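Long-range contact in uronate isomerase (Caulobacter crescentus, PDB 2Q01), which catalyses the interconversion of D-glucuronate with D-fructuronate and of D-galacturonate with D-tagaturonate in bacterial uronate metabolism: residues L355-E364 with V380-H390. Numbering follows the deposited sequence.
Sequences LSIILFTLDE and VLKLGPSWWFH. With K (potassium ion), chain E.
I357 and L381 face each other as parallel strand neighbours, and the backbone ladder runs on from them: I357 N donates to V380 O, K382 N to I357 O, L359 N to K382 O, and G384 N to L359 O at 2.8 Å. At G384 a water donates to both L359 O and G384 O; beyond it the chains part, and further waters join T361 N to P385 O and T361 O to W387 N.

I357, L359, L381 and L383 put their branches on one buried face, where apolar side chains fit. L381 CD1 lies 3.8 Å from I357 CB, the two side chains alongside each other, while L359 CD1 reaches L381 CG; helix 343-349 packs against I357 and L381. I358 and K382 take the other face, the lysine's end leading away. I358 holds CG1 beside its backbone N (chi1 -53°), which leaves CG2 anti to that N and 3.6 Å from G384 N.

Aromatic contacts take over beyond the strands. G384 CA sits over the F360 ring, 3.8 Å from its centroid, where a CB would collide with F360 CZ; glycine therefore fits. F360 turns its edge to the W387 indole face in an offset edge-to-face pair, planes at 80°, and L362 CD1 lies over the six-membered ring of W387, 3.9 Å from its centroid.

H390 NE2 donates to L362 O (2.8 Å), approaching from above the carbonyl plane. E364 CG covers the imidazole 3.6 Å from its centroid, and the carboxylate stacks 18° from the ring plane, held by R398 and by S368 of a second subunit. Without the imidazole, as with an alanine here, L362 O is likely to lose its NE2 donor and E364 its flat stacking surface.

L381 O binds potassium at 2.6 Å, with the carbonyl oxygens of A375, Y378 and S75 of a third subunit, N411 OD1, and a water that K382 NZ also holds. Strands 357-359 and 381-383, joined through helix 366-375, form a beta-alpha-beta crossover, the loops at their C-terminal ends carrying the aromatic and histidine contacts, as in the TIM-barrel fold of the metallo-dependent hydrolase superfamily.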
loop_
_atom_site.group_PDB
_atom_site.type_symbol
_atom_site.label_atom_id
_atom_site.label_comp_id
_atom_site.label_asym_id
_atom_site.label_seq_id
_atom_site.Cartn_x
_atom_site.Cartn_y
_atom_site.Cartn_z
ATOM N N LEU B 355 3.042 31.421 2.466
ATOM C CA LEU B 355 3.638 30.195 2.990
ATOM C C LEU B 355 3.725 29.083 1.943
ATOM O O LEU B 355 2.773 28.822 1.205
ATOM C CB LEU B 355 2.885 29.712 4.235
ATOM C CG LEU B 355 3.425 28.488 4.986
ATOM C CD1 LEU B 355 4.821 28.741 5.555
ATOM C CD2 LEU B 355 2.459 28.046 6.073
ATOM N N SER B 356 4.884 28.437 1.890
ATOM C CA SER B 356 5.105 27.316 0.998
ATOM C C SER B 356 5.714 26.152 1.781
ATOM O O SER B 356 6.823 26.267 2.320
ATOM C CB SER B 356 6.007 27.743 -0.163
ATOM O OG SER B 356 6.070 26.740 -1.161
ATOM N N ILE B 357 4.964 25.049 1.863
ATOM C CA ILE B 357 5.415 23.828 2.536
ATOM C C ILE B 357 5.517 22.658 1.536
ATOM O O ILE B 357 4.639 22.473 0.700
ATOM C CB ILE B 357 4.484 23.455 3.731
ATOM C CG1 ILE B 357 4.328 24.639 4.694
ATOM C CG2 ILE B 357 5.008 22.242 4.499
ATOM C CD1 ILE B 357 3.401 24.382 5.852
ATOM N N ILE B 358 6.600 21.889 1.615
ATOM C CA ILE B 358 6.775 20.700 0.783
ATOM C C ILE B 358 6.838 19.461 1.667
ATOM O O ILE B 358 7.727 19.342 2.501
ATOM C CB ILE B 358 8.039 20.788 -0.112
ATOM C CG1 ILE B 358 8.039 22.087 -0.926
ATOM C CG2 ILE B 358 8.119 19.580 -1.045
ATOM C CD1 ILE B 358 9.297 22.308 -1.723
ATOM N N LEU B 359 5.885 18.550 1.479
ATOM C CA LEU B 359 5.775 17.345 2.305
ATOM C C LEU B 359 6.425 16.128 1.657
ATOM O O LEU B 359 6.230 15.855 0.467
ATOM C CB LEU B 359 4.315 17.019 2.596
ATOM C CG LEU B 359 3.440 18.027 3.333
ATOM C CD1 LEU B 359 2.000 17.548 3.263
ATOM C CD2 LEU B 359 3.889 18.223 4.784
ATOM N N PHE B 360 7.183 15.398 2.465
ATOM C CA PHE B 360 7.850 14.179 2.043
ATOM C C PHE B 360 7.332 13.057 2.915
ATOM O O PHE B 360 6.719 13.313 3.948
ATOM C CB PHE B 360 9.357 14.312 2.239
ATOM C CG PHE B 360 10.032 15.153 1.202
ATOM C CD1 PHE B 360 9.977 16.539 1.261
ATOM C CD2 PHE B 360 10.740 14.556 0.169
ATOM C CE1 PHE B 360 10.600 17.312 0.301
ATOM C CE2 PHE B 360 11.375 15.328 -0.787
ATOM C CZ PHE B 360 11.303 16.709 -0.721
ATOM N N THR B 361 7.576 11.817 2.503
ATOM C CA THR B 361 7.190 10.665 3.299
ATOM C C THR B 361 8.150 9.485 3.118
ATOM O O THR B 361 8.846 9.376 2.108
ATOM C CB THR B 361 5.722 10.238 3.019
ATOM O OG1 THR B 361 5.181 9.590 4.175
ATOM C CG2 THR B 361 5.618 9.312 1.825
ATOM N N LEU B 362 8.190 8.629 4.132
ATOM C CA LEU B 362 8.883 7.350 4.085
ATOM C C LEU B 362 7.828 6.247 4.082
ATOM O O LEU B 362 8.134 5.060 3.956
ATOM C CB LEU B 362 9.791 7.218 5.304
ATOM C CG LEU B 362 11.316 7.211 5.159
ATOM C CD1 LEU B 362 11.779 7.720 3.823
ATOM C CD2 LEU B 362 11.988 7.966 6.311
ATOM N N ASP B 363 6.576 6.672 4.205
ATOM C CA ASP B 363 5.432 5.787 4.256
ATOM C C ASP B 363 4.594 5.963 2.985
ATOM O O ASP B 363 3.725 6.844 2.923
ATOM C CB ASP B 363 4.608 6.115 5.508
ATOM C CG ASP B 363 3.580 5.052 5.838
ATOM O OD1 ASP B 363 3.581 3.973 5.206
ATOM O OD2 ASP B 363 2.761 5.303 6.745
ATOM N N GLU B 364 4.853 5.106 1.993
ATOM C CA GLU B 364 4.192 5.135 0.673
ATOM C C GLU B 364 2.674 5.022 0.712
ATOM O O GLU B 364 1.989 5.405 -0.245
ATOM C CB GLU B 364 4.713 4.007 -0.218
ATOM C CG GLU B 364 6.112 4.201 -0.746
ATOM C CD GLU B 364 6.497 3.127 -1.748
ATOM O OE1 GLU B 364 6.678 3.462 -2.938
ATOM O OE2 GLU B 364 6.603 1.945 -1.349
ATOM N N VAL B 380 -0.935 25.996 0.438
ATOM C CA VAL B 380 0.426 26.034 0.967
ATOM C C VAL B 380 1.230 24.744 0.788
ATOM O O VAL B 380 2.451 24.759 0.917
ATOM C CB VAL B 380 0.416 26.416 2.465
ATOM C CG1 VAL B 380 -0.135 27.808 2.639
ATOM C CG2 VAL B 380 -0.409 25.438 3.271
ATOM N N LEU B 381 0.549 23.638 0.494
ATOM C CA LEU B 381 1.159 22.306 0.533
ATOM C C LEU B 381 1.569 21.806 -0.839
ATOM O O LEU B 381 0.809 21.930 -1.796
ATOM C CB LEU B 381 0.176 21.311 1.149
ATOM C CG LEU B 381 0.321 20.854 2.604
ATOM C CD1 LEU B 381 0.996 21.870 3.512
ATOM C CD2 LEU B 381 -1.043 20.447 3.143
ATOM N N LYS B 382 2.753 21.222 -0.942
ATOM C CA LYS B 382 3.215 20.660 -2.200
ATOM C C LYS B 382 3.833 19.319 -1.858
ATOM O O LYS B 382 4.214 19.098 -0.716
ATOM C CB LYS B 382 4.266 21.577 -2.813
ATOM C CG LYS B 382 4.040 21.960 -4.252
ATOM C CD LYS B 382 3.259 23.239 -4.370
ATOM C CE LYS B 382 3.594 23.979 -5.643
ATOM N NZ LYS B 382 2.485 24.904 -5.997
ATOM N N LEU B 383 3.938 18.423 -2.837
ATOM C CA LEU B 383 4.496 17.098 -2.585
ATOM C C LEU B 383 5.908 16.949 -3.092
ATOM O O LEU B 383 6.204 17.278 -4.233
ATOM C CB LEU B 383 3.613 16.001 -3.171
ATOM C CG LEU B 383 2.267 15.849 -2.471
ATOM C CD1 LEU B 383 1.563 14.619 -2.947
ATOM C CD2 LEU B 383 2.427 15.827 -0.951
ATOM N N GLY B 384 6.780 16.458 -2.223
ATOM C CA GLY B 384 8.154 16.180 -2.594
ATOM C C GLY B 384 8.212 14.832 -3.264
ATOM O O GLY B 384 7.283 14.040 -3.121
ATOM N N PRO B 385 9.298 14.558 -4.007
ATOM C CA PRO B 385 9.429 13.259 -4.667
ATOM C C PRO B 385 9.598 12.126 -3.666
ATOM O O PRO B 385 9.820 12.373 -2.475
ATOM C CB PRO B 385 10.705 13.416 -5.497
ATOM C CG PRO B 385 11.480 14.474 -4.808
ATOM C CD PRO B 385 10.452 15.433 -4.288
ATOM N N SER B 386 9.477 10.896 -4.154
ATOM C CA SER B 386 9.723 9.725 -3.333
ATOM C C SER B 386 11.143 9.774 -2.772
ATOM O O SER B 386 12.096 10.107 -3.480
ATOM C CB SER B 386 9.464 8.444 -4.119
ATOM O OG SER B 386 10.138 8.471 -5.361
ATOM N N TRP B 387 11.262 9.465 -1.485
ATOM C CA TRP B 387 12.455 9.788 -0.725
ATOM C C TRP B 387 13.140 8.524 -0.181
ATOM O O TRP B 387 12.475 7.537 0.150
ATOM C CB TRP B 387 12.064 10.808 0.369
ATOM C CG TRP B 387 13.059 11.078 1.473
ATOM C CD1 TRP B 387 14.405 11.279 1.348
ATOM C CD2 TRP B 387 12.764 11.221 2.870
ATOM N NE1 TRP B 387 14.969 11.497 2.580
ATOM C CE2 TRP B 387 13.984 11.474 3.533
ATOM C CE3 TRP B 387 11.584 11.156 3.627
ATOM C CZ2 TRP B 387 14.063 11.659 4.919
ATOM C CZ3 TRP B 387 11.663 11.331 5.008
ATOM C CH2 TRP B 387 12.896 11.574 5.637
ATOM N N TRP B 388 14.474 8.563 -0.162
ATOM C CA TRP B 388 15.330 7.571 0.505
ATOM C C TRP B 388 15.273 6.186 -0.134
ATOM O O TRP B 388 15.891 5.945 -1.172
ATOM C CB TRP B 388 14.991 7.487 1.995
ATOM C CG TRP B 388 16.111 7.105 2.904
ATOM C CD1 TRP B 388 17.108 6.199 2.667
ATOM C CD2 TRP B 388 16.323 7.597 4.228
ATOM N NE1 TRP B 388 17.939 6.114 3.756
ATOM C CE2 TRP B 388 17.476 6.959 4.732
ATOM C CE3 TRP B 388 15.649 8.520 5.040
ATOM C CZ2 TRP B 388 17.975 7.219 6.011
ATOM C CZ3 TRP B 388 16.144 8.776 6.308
ATOM C CH2 TRP B 388 17.297 8.128 6.782
ATOM N N PHE B 389 14.534 5.284 0.504
ATOM C CA PHE B 389 14.379 3.910 0.039
ATOM C C PHE B 389 13.461 3.841 -1.177
ATOM O O PHE B 389 13.524 2.888 -1.959
ATOM C CB PHE B 389 13.815 3.029 1.162
ATOM C CG PHE B 389 14.657 3.018 2.406
ATOM C CD1 PHE B 389 14.328 3.820 3.498
ATOM C CD2 PHE B 389 15.785 2.211 2.486
ATOM C CE1 PHE B 389 15.113 3.813 4.640
ATOM C CE2 PHE B 389 16.573 2.194 3.630
ATOM C CZ PHE B 389 16.237 2.991 4.710
ATOM N N HIS B 390 12.607 4.855 -1.317
ATOM C CA HIS B 390 11.638 4.929 -2.404
ATOM C C HIS B 390 12.136 5.808 -3.550
ATOM O O HIS B 390 11.444 6.007 -4.541
ATOM C CB HIS B 390 10.293 5.417 -1.876
ATOM C CG HIS B 390 9.894 4.792 -0.574
ATOM N ND1 HIS B 390 9.651 3.443 -0.439
ATOM C CD2 HIS B 390 9.700 5.333 0.652
ATOM C CE1 HIS B 390 9.324 3.179 0.813
ATOM N NE2 HIS B 390 9.345 4.309 1.495
HETATM K K K E . -1.146 22.838 -3.209
HETATM O O HOH W 1 5.677 13.671 -0.997
HETATM O O HOH W 2 7.971 11.757 -0.436
HETATM O O HOH W 3 8.784 8.574 -0.350
HETATM O O HOH W 4 0.164 24.883 -4.184
#